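Local structure of probable endoglucanase (Gluconacetobacter xylinus, 1WZZ) at residues D17-Q22 with V324-A329; Y53-A58 with A65-M70; M144-Y149 with L215-A220. The protein hydrolyses internal beta-1,4-glucosidic linkages of carboxymethyl cellulose, and probably of other beta-1,4-glucans, as a secreted endoglucanase of glycoside hydrolase family 8. All blocks are in the same frame, centred on the assembly; numbering follows the deposited sequence.

Contact 1. Residues D17-Q22 with V324-A329; sequences DAVAQQ and VYIARA
Tyr325 lays one ring face against Gln22. The CG methylene of Gln22 stands over the middle of that face, 3.8 Å from the centroid of the Tyr325 ring, in a CH-pi contact 12° off the normal. A bend at chi2 brings the glutamine amide to the hydroxyl end of the ring, their planes 16° apart. Ala18 CB meets the same ring at its edge, 3.9 Å from Tyr325 CD1. Both polar ends reach one loop: Tyr325 OH hydrogen-bonds Pro307 O, and Gln22 OE1 takes the N-H of Leu309. A leucine in place of Tyr325 would probably leave Pro307 O without this hydroxyl partner and Gln22 CG without a ring face to rest on. Ile326 comes next, and its CD1 packs 3.5 Å from Val19 CG1, the two side chains crossing at about a right angle. The segments 18-22 and 324-329 run antiparallel, at 167°, with their axes 9.7 Å apart. Their helices come from the two ends of the chain and pack side by side in the (alpha/alpha)6 barrel of family 8. Arg328 then brings the edge of its guanidinium to Ala18, with NH1 3.9 Å from CB of that alanine. Ala329 CB touches Val19 CG2 at 4.1 Å.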
loop_
_atom_site.group_PDB
_atom_site.type_symbol
_atom_site.label_atom_id
_atom_site.label_comp_id
_atom_site.label_asym_id
_atom_site.label_seq_id
_atom_site.Cartn_x
_atom_site.Cartn_y
_atom_site.Cartn_z
ATOM N N ASP A 17 11.490 20.091 -2.465
ATOM C CA ASP A 17 10.085 20.501 -2.424
ATOM C C ASP A 17 9.218 19.739 -3.435
ATOM O O ASP A 17 8.064 20.098 -3.676
ATOM C CB ASP A 17 9.979 21.991 -2.706
ATOM C CG ASP A 17 10.312 22.326 -4.136
ATOM O OD1 ASP A 17 11.296 21.755 -4.660
ATOM O OD2 ASP A 17 9.600 23.158 -4.739
ATOM N N ALA A 18 9.771 18.686 -4.025
ATOM C CA ALA A 18 9.019 17.917 -5.009
ATOM C C ALA A 18 7.766 17.302 -4.403
ATOM O O ALA A 18 6.705 17.304 -5.017
ATOM C CB ALA A 18 9.908 16.818 -5.607
ATOM N N VAL A 19 7.867 16.766 -3.192
ATOM C CA VAL A 19 6.667 16.186 -2.600
ATOM C C VAL A 19 5.576 17.250 -2.407
ATOM O O VAL A 19 4.405 17.025 -2.716
ATOM C CB VAL A 19 6.993 15.523 -1.251
ATOM C CG1 VAL A 19 5.712 15.165 -0.526
ATOM C CG2 VAL A 19 7.845 14.271 -1.498
ATOM N N ALA A 20 5.956 18.414 -1.902
ATOM C CA ALA A 20 4.945 19.440 -1.694
ATOM C C ALA A 20 4.296 19.851 -3.014
ATOM O O ALA A 20 3.090 20.106 -3.071
ATOM C CB ALA A 20 5.564 20.647 -1.010
ATOM N N GLN A 21 5.081 19.926 -4.077
ATOM C CA GLN A 21 4.513 20.324 -5.363
ATOM C C GLN A 21 3.544 19.308 -5.933
ATOM O O GLN A 21 2.503 19.670 -6.499
ATOM C CB GLN A 21 5.637 20.594 -6.352
ATOM C CG GLN A 21 6.494 21.739 -5.858
ATOM C CD GLN A 21 7.537 22.118 -6.844
ATOM O OE1 GLN A 21 8.149 21.255 -7.457
ATOM N NE2 GLN A 21 7.765 23.423 -7.003
ATOM N N GLN A 22 3.892 18.028 -5.803
ATOM C CA GLN A 22 2.996 16.992 -6.302
ATOM C C GLN A 22 1.758 16.877 -5.415
ATOM O O GLN A 22 0.668 16.645 -5.908
ATOM C CB GLN A 22 3.731 15.649 -6.412
ATOM C CG GLN A 22 4.886 15.724 -7.389
ATOM C CD GLN A 22 4.447 16.206 -8.775
ATOM O OE1 GLN A 22 3.492 15.702 -9.351
ATOM N NE2 GLN A 22 5.167 17.201 -9.304
ATOM N N VAL A 324 5.554 7.095 -4.747
ATOM C CA VAL A 324 6.953 6.933 -5.102
ATOM C C VAL A 324 7.761 8.188 -4.714
ATOM O O VAL A 324 8.911 8.090 -4.259
ATOM C CB VAL A 324 7.118 6.646 -6.629
ATOM C CG1 VAL A 324 8.607 6.638 -6.999
ATOM C CG2 VAL A 324 6.480 5.274 -6.980
ATOM N N TYR A 325 7.187 9.375 -4.910
ATOM C CA TYR A 325 7.903 10.589 -4.497
ATOM C C TYR A 325 8.200 10.533 -2.990
ATOM O O TYR A 325 9.272 10.948 -2.550
ATOM C CB TYR A 325 7.076 11.849 -4.801
ATOM C CG TYR A 325 7.235 12.364 -6.217
ATOM C CD1 TYR A 325 8.099 13.425 -6.502
ATOM C CD2 TYR A 325 6.495 11.818 -7.256
ATOM C CE1 TYR A 325 8.212 13.931 -7.807
ATOM C CE2 TYR A 325 6.604 12.311 -8.570
ATOM C CZ TYR A 325 7.457 13.361 -8.825
ATOM O OH TYR A 325 7.537 13.828 -10.124
ATOM N N ILE A 326 7.257 10.012 -2.211
ATOM C CA ILE A 326 7.470 9.922 -0.752
ATOM C C ILE A 326 8.590 8.927 -0.466
ATOM O O ILE A 326 9.491 9.198 0.336
ATOM C CB ILE A 326 6.207 9.435 -0.012
ATOM C CG1 ILE A 326 4.986 10.276 -0.388
ATOM C CG2 ILE A 326 6.471 9.444 1.535
ATOM C CD1 ILE A 326 5.151 11.722 -0.132
ATOM N N ALA A 327 8.536 7.763 -1.118
ATOM C CA ALA A 327 9.538 6.734 -0.913
ATOM C C ALA A 327 10.912 7.252 -1.237
ATOM O O ALA A 327 11.854 7.021 -0.501
ATOM C CB ALA A 327 9.234 5.500 -1.793
ATOM N N ARG A 328 11.022 7.945 -2.366
ATOM C CA ARG A 328 12.309 8.478 -2.771
ATOM C C ARG A 328 12.806 9.505 -1.771
ATOM O O ARG A 328 13.975 9.478 -1.392
ATOM C CB ARG A 328 12.209 9.095 -4.171
ATOM C CG ARG A 328 13.532 9.605 -4.718
ATOM C CD ARG A 328 13.336 10.283 -6.079
ATOM N NE ARG A 328 12.473 11.466 -5.965
ATOM C CZ ARG A 328 12.289 12.360 -6.933
ATOM N NH1 ARG A 328 11.478 13.395 -6.743
ATOM N NH2 ARG A 328 12.931 12.223 -8.088
ATOM N N ALA A 329 11.922 10.391 -1.321
ATOM C CA ALA A 329 12.319 11.436 -0.369
ATOM C C ALA A 329 12.813 10.820 0.936
ATOM O O ALA A 329 13.773 11.310 1.543
ATOM C CB ALA A 329 11.160 12.363 -0.098
#

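Contact 2. Residues Y53-A58 with A65-M70; sequences YGMLFA and ASFQSM
Met55 and Phe67 face each other between two consecutive helices, and both methionines of this contact are selenomethionines. The methyl CE of Met55 comes to 3.6 Å from Phe67 CZ. Its selenium sits obliquely to the ring, 5.5 Å from the Phe67 centroid, as a Met-aromatic contact. Phe67 CG is anti to the backbone N (chi1 -175°), which swings the ring towards the other helix. There the ring edge meets a backbone carbonyl: Met55 O lies in the ring plane, 3.3 Å from Phe67 CD1.

Met70 fills the other part of the interface. Its CB packs 3.8 Å from Met55 CG, and the two side chains run alongside each other, pointing opposite ways. A bend at chi3 (-78°) turns the Met70 methyl to Gly54 and Ala58. Met70 CE lies 3.3 Å from Gly54 O and only 3.5 Å from Ala58 CB, a tight carbon pair. The selenium of Met70 rests against the Gly54 backbone, where a side chain would clash.

Segments 53-58 and 65-70 run antiparallel at 158°, their axes 8.7 Å apart, as part of a helical hairpin of the (alpha/alpha)6 barrel. Helix 105-122 packs on Met55 and Phe67 through Ile111, Ala114 and Ala118. Trp23 of helix 18-30 touches Ala58 and Met70. Gln51 NE2 hydrogen-bonds Met70 O, joining the helices beyond the packed side chains. Helix 48-61 also carries Glu49, the probable proton donor, five residues before Gly54.

The contact is thus nearly all apolar. The slightly positive C-H edge of Phe67 probably gives Met55 O a weak electrostatic attraction; dispersion between the methionines, the ring and Ala58 is likely to supply most of the rest.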
loop_
_atom_site.group_PDB
_atom_site.type_symbol
_atom_site.label_atom_id
_atom_site.label_comp_id
_atom_site.label_asym_id
_atom_site.label_seq_id
_atom_site.Cartn_x
_atom_site.Cartn_y
_atom_site.Cartn_z
ATOM N N TYR A 53 -3.555 7.309 1.984
ATOM C CA TYR A 53 -2.603 7.894 1.055
ATOM C C TYR A 53 -2.621 9.413 1.186
ATOM O O TYR A 53 -1.572 10.030 1.286
ATOM C CB TYR A 53 -2.970 7.535 -0.395
ATOM C CG TYR A 53 -2.597 6.124 -0.783
ATOM C CD1 TYR A 53 -1.317 5.623 -0.539
ATOM C CD2 TYR A 53 -3.530 5.302 -1.402
ATOM C CE1 TYR A 53 -0.979 4.307 -0.910
ATOM C CE2 TYR A 53 -3.212 4.001 -1.776
ATOM C CZ TYR A 53 -1.946 3.513 -1.526
ATOM O OH TYR A 53 -1.681 2.204 -1.876
ATOM N N GLY A 54 -3.814 9.994 1.168
ATOM C CA GLY A 54 -3.909 11.438 1.268
ATOM C C GLY A 54 -3.256 11.957 2.533
ATOM O O GLY A 54 -2.504 12.932 2.486
HETATM N N MSE A 55 -3.551 11.315 3.673
HETATM C CA MSE A 55 -2.950 11.736 4.921
HETATM C C MSE A 55 -1.428 11.608 4.865
HETATM O O MSE A 55 -0.695 12.454 5.347
HETATM C CB MSE A 55 -3.515 10.898 6.081
HETATM C CG MSE A 55 -4.955 11.285 6.382
HETATM SE SE MSE A 55 -5.809 9.986 7.583
HETATM C CE MSE A 55 -4.587 10.079 9.043
ATOM N N LEU A 56 -0.947 10.523 4.273
ATOM C CA LEU A 56 0.496 10.354 4.205
ATOM C C LEU A 56 1.123 11.465 3.372
ATOM O O LEU A 56 2.166 12.019 3.727
ATOM C CB LEU A 56 0.835 8.984 3.590
ATOM C CG LEU A 56 2.324 8.762 3.342
ATOM C CD1 LEU A 56 3.104 8.691 4.659
ATOM C CD2 LEU A 56 2.485 7.455 2.573
ATOM N N PHE A 57 0.480 11.782 2.259
ATOM C CA PHE A 57 0.994 12.815 1.364
ATOM C C PHE A 57 0.961 14.188 2.058
ATOM O O PHE A 57 1.928 14.944 1.967
ATOM C CB PHE A 57 0.158 12.880 0.086
ATOM C CG PHE A 57 0.108 11.589 -0.680
ATOM C CD1 PHE A 57 1.079 10.589 -0.471
ATOM C CD2 PHE A 57 -0.897 11.376 -1.626
ATOM C CE1 PHE A 57 1.039 9.399 -1.197
ATOM C CE2 PHE A 57 -0.938 10.171 -2.370
ATOM C CZ PHE A 57 0.033 9.191 -2.146
ATOM N N ALA A 58 -0.146 14.517 2.726
ATOM C CA ALA A 58 -0.220 15.808 3.425
ATOM C C ALA A 58 0.832 15.904 4.532
ATOM O O ALA A 58 1.480 16.940 4.704
ATOM C CB ALA A 58 -1.634 16.036 3.996
ATOM N N ALA A 65 -3.183 21.599 7.818
ATOM C CA ALA A 65 -4.613 21.847 7.665
ATOM C C ALA A 65 -5.325 20.722 6.902
ATOM O O ALA A 65 -6.400 20.249 7.310
ATOM C CB ALA A 65 -4.837 23.208 6.965
ATOM N N SER A 66 -4.747 20.279 5.785
ATOM C CA SER A 66 -5.379 19.206 5.020
ATOM C C SER A 66 -5.315 17.882 5.797
ATOM O O SER A 66 -6.264 17.095 5.746
ATOM C CB SER A 66 -4.685 19.022 3.658
ATOM O OG SER A 66 -4.876 20.180 2.849
ATOM N N PHE A 67 -4.198 17.643 6.463
ATOM C CA PHE A 67 -4.050 16.412 7.253
ATOM C C PHE A 67 -5.164 16.325 8.306
ATOM O O PHE A 67 -5.820 15.291 8.458
ATOM C CB PHE A 67 -2.702 16.362 7.960
ATOM C CG PHE A 67 -2.474 15.072 8.671
ATOM C CD1 PHE A 67 -1.837 14.013 8.031
ATOM C CD2 PHE A 67 -2.980 14.885 9.959
ATOM C CE1 PHE A 67 -1.703 12.784 8.663
ATOM C CE2 PHE A 67 -2.864 13.660 10.601
ATOM C CZ PHE A 67 -2.226 12.603 9.961
ATOM N N GLN A 68 -5.367 17.424 9.022
ATOM C CA GLN A 68 -6.403 17.483 10.050
ATOM C C GLN A 68 -7.785 17.184 9.505
ATOM O O GLN A 68 -8.557 16.420 10.097
ATOM C CB GLN A 68 -6.378 18.877 10.697
ATOM C CG GLN A 68 -5.169 19.086 11.578
ATOM C CD GLN A 68 -5.023 20.526 12.068
ATOM O OE1 GLN A 68 -4.304 20.790 13.045
ATOM N NE2 GLN A 68 -5.685 21.459 11.389
ATOM N N SER A 69 -8.101 17.788 8.366
ATOM C CA SER A 69 -9.379 17.589 7.726
ATOM C C SER A 69 -9.580 16.131 7.313
ATOM O O SER A 69 -10.641 15.560 7.558
ATOM C CB SER A 69 -9.499 18.495 6.494
ATOM O OG SER A 69 -10.783 18.383 5.881
HETATM N N MSE A 70 -8.572 15.525 6.683
HETATM C CA MSE A 70 -8.713 14.142 6.242
HETATM C C MSE A 70 -8.761 13.159 7.393
HETATM O O MSE A 70 -9.474 12.162 7.318
HETATM C CB MSE A 70 -7.576 13.746 5.284
HETATM C CG MSE A 70 -7.652 14.508 3.974
HETATM SE SE MSE A 70 -6.228 13.931 2.749
HETATM C CE MSE A 70 -4.874 14.902 3.586
#

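Contact 3. Residues M144-Y149 with L215-A220; sequences MKAGPY and LAVNRA
Met144 reaches across to Arg219 from the first strand of a beta hairpin. The hairpin strands, 143-146 and 149-152, are joined by a type II' turn from Ala146 to Tyr149, and the turn packs against the end of strand 215-218. Met144, a selenomethionine, brings its methyl CE to the edge of the Arg219 guanidinium, 4.4 Å from NH1. The other terminal nitrogen, Arg219 NH2, makes a weak hydrogen bond to Lys162 O.

Ala146 sets its CB 3.8 Å from Val217 CG1. That valine branch is anti to the backbone N (chi1 -178°), which carries it to the hairpin. Val165, on the neighbouring strand of the three-stranded sheet, also touches Ala146. Two backbone bonds between Ala146 and Tyr149 close the turn.

Gly147 follows with a positive phi, as the first corner of a type II' turn requires; a CB here would run into Pro148 CD. One hydrogen bond joins the hairpin to the other segment: Gly147 N donates to Arg219 O at 3.0 Å, bent to 142° at the hydrogen, and approaches from above the carbonyl plane, 38° out of it.

Pro148 takes the second corner and places its CG over the centre of one face of the Tyr149 ring. Tyr149 also packs on Asp195, Arg198 and Leu199 of helix 188-202. The edge of its ring faces Val217, with Tyr149 CD1 4.3 Å from Val217 CG1.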
loop_
_atom_site.group_PDB
_atom_site.type_symbol
_atom_site.label_atom_id
_atom_site.label_comp_id
_atom_site.label_asym_id
_atom_site.label_seq_id
_atom_site.Cartn_x
_atom_site.Cartn_y
_atom_site.Cartn_z
HETATM N N MSE A 144 -1.436 -13.709 12.180
HETATM C CA MSE A 144 -1.662 -15.058 12.669
HETATM C C MSE A 144 -0.786 -16.068 11.923
HETATM O O MSE A 144 -0.041 -15.717 11.020
HETATM C CB MSE A 144 -3.100 -15.449 12.437
HETATM C CG MSE A 144 -3.375 -15.721 10.993
HETATM SE SE MSE A 144 -5.134 -16.465 10.778
HETATM C CE MSE A 144 -5.036 -17.964 11.974
ATOM N N LYS A 145 -0.960 -17.339 12.266
ATOM C CA LYS A 145 -0.158 -18.421 11.694
ATOM C C LYS A 145 -0.666 -19.091 10.443
ATOM O O LYS A 145 -1.860 -19.329 10.264
ATOM C CB LYS A 145 0.088 -19.464 12.794
ATOM C CG LYS A 145 0.701 -18.839 14.032
ATOM C CD LYS A 145 0.608 -19.746 15.266
ATOM C CE LYS A 145 1.358 -21.055 15.071
ATOM N NZ LYS A 145 1.386 -21.854 16.341
ATOM N N ALA A 146 0.267 -19.392 9.549
ATOM C CA ALA A 146 -0.036 -20.068 8.308
ATOM C C ALA A 146 1.244 -20.836 7.989
ATOM O O ALA A 146 2.289 -20.224 7.728
ATOM C CB ALA A 146 -0.340 -19.059 7.210
ATOM N N GLY A 147 1.173 -22.167 8.028
ATOM C CA GLY A 147 2.383 -22.926 7.775
ATOM C C GLY A 147 3.434 -22.477 8.778
ATOM O O GLY A 147 3.150 -22.318 9.958
ATOM N N PRO A 148 4.678 -22.232 8.347
ATOM C CA PRO A 148 5.738 -21.802 9.264
ATOM C C PRO A 148 5.838 -20.298 9.479
ATOM O O PRO A 148 6.759 -19.790 10.132
ATOM C CB PRO A 148 6.991 -22.342 8.581
ATOM C CG PRO A 148 6.665 -22.035 7.130
ATOM C CD PRO A 148 5.222 -22.530 7.010
ATOM N N TYR A 149 4.876 -19.568 8.944
ATOM C CA TYR A 149 4.962 -18.121 9.044
ATOM C C TYR A 149 3.906 -17.486 9.929
ATOM O O TYR A 149 2.898 -18.120 10.230
ATOM C CB TYR A 149 4.732 -17.481 7.682
ATOM C CG TYR A 149 5.467 -18.107 6.514
ATOM C CD1 TYR A 149 4.811 -18.955 5.627
ATOM C CD2 TYR A 149 6.801 -17.813 6.302
ATOM C CE1 TYR A 149 5.484 -19.506 4.530
ATOM C CE2 TYR A 149 7.480 -18.349 5.221
ATOM C CZ TYR A 149 6.825 -19.183 4.353
ATOM O OH TYR A 149 7.534 -19.720 3.298
ATOM N N LEU A 215 -1.870 -14.079 -2.856
ATOM C CA LEU A 215 -1.095 -15.275 -2.550
ATOM C C LEU A 215 -1.837 -16.225 -1.611
ATOM O O LEU A 215 -2.397 -15.787 -0.628
ATOM C CB LEU A 215 0.193 -14.870 -1.865
ATOM C CG LEU A 215 1.238 -15.941 -1.556
ATOM C CD1 LEU A 215 1.921 -16.411 -2.899
ATOM C CD2 LEU A 215 2.275 -15.343 -0.600
ATOM N N ALA A 216 -1.824 -17.522 -1.913
ATOM C CA ALA A 216 -2.470 -18.493 -1.026
ATOM C C ALA A 216 -1.359 -19.226 -0.288
ATOM O O ALA A 216 -0.325 -19.592 -0.873
ATOM C CB ALA A 216 -3.312 -19.482 -1.840
ATOM N N VAL A 217 -1.544 -19.427 1.016
ATOM C CA VAL A 217 -0.567 -20.129 1.822
ATOM C C VAL A 217 -1.318 -21.312 2.442
ATOM O O VAL A 217 -2.277 -21.115 3.181
ATOM C CB VAL A 217 -0.041 -19.244 2.978
ATOM C CG1 VAL A 217 1.040 -20.007 3.773
ATOM C CG2 VAL A 217 0.497 -17.911 2.412
ATOM N N ASN A 218 -0.905 -22.537 2.122
ATOM C CA ASN A 218 -1.565 -23.719 2.702
ATOM C C ASN A 218 -1.319 -23.651 4.221
ATOM O O ASN A 218 -0.186 -23.494 4.676
ATOM C CB ASN A 218 -0.979 -25.003 2.085
ATOM C CG ASN A 218 -1.667 -26.273 2.597
ATOM O OD1 ASN A 218 -1.462 -26.674 3.723
ATOM N ND2 ASN A 218 -2.498 -26.879 1.766
ATOM N N ARG A 219 -2.383 -23.743 5.019
ATOM C CA ARG A 219 -2.210 -23.614 6.465
ATOM C C ARG A 219 -1.423 -24.751 7.087
ATOM O O ARG A 219 -0.673 -24.551 8.048
ATOM C CB ARG A 219 -3.574 -23.465 7.148
ATOM C CG ARG A 219 -4.366 -22.302 6.576
ATOM C CD ARG A 219 -5.291 -21.688 7.602
ATOM N NE ARG A 219 -6.333 -22.599 8.038
ATOM C CZ ARG A 219 -7.133 -22.360 9.070
ATOM N NH1 ARG A 219 -6.998 -21.242 9.767
ATOM N NH2 ARG A 219 -8.072 -23.237 9.404
ATOM N N ALA A 220 -1.591 -25.936 6.518
ATOM C CA ALA A 220 -0.887 -27.108 7.000
ATOM C C ALA A 220 0.549 -27.153 6.486
ATOM O O ALA A 220 1.500 -27.172 7.279
ATOM C CB ALA A 220 -1.630 -28.372 6.571
#

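In the fold
The first helix, 18-30, packs in contact 1 against helix 315-331, the last of the chain. Contact 1 therefore closes almost the whole chain into one large loop. Contacts 2 and 3 both fall within it, one after the other, and do not cross. Contact 2 closes first, over the short link between helices 48-61 and 64-77. Contact 3 joins residues 144-149 to 215-220, a peripheral hairpin to a small sheet. Contacts 1 and 2 are neighbours in the helical barrel and touch directly, Ile326 CG1 lying 3.9 Å from Phe57 CD1. Contact 3 lies across the chain's centre, about 36 Å from contact 1 and 35 Å from contact 2, centre to centre.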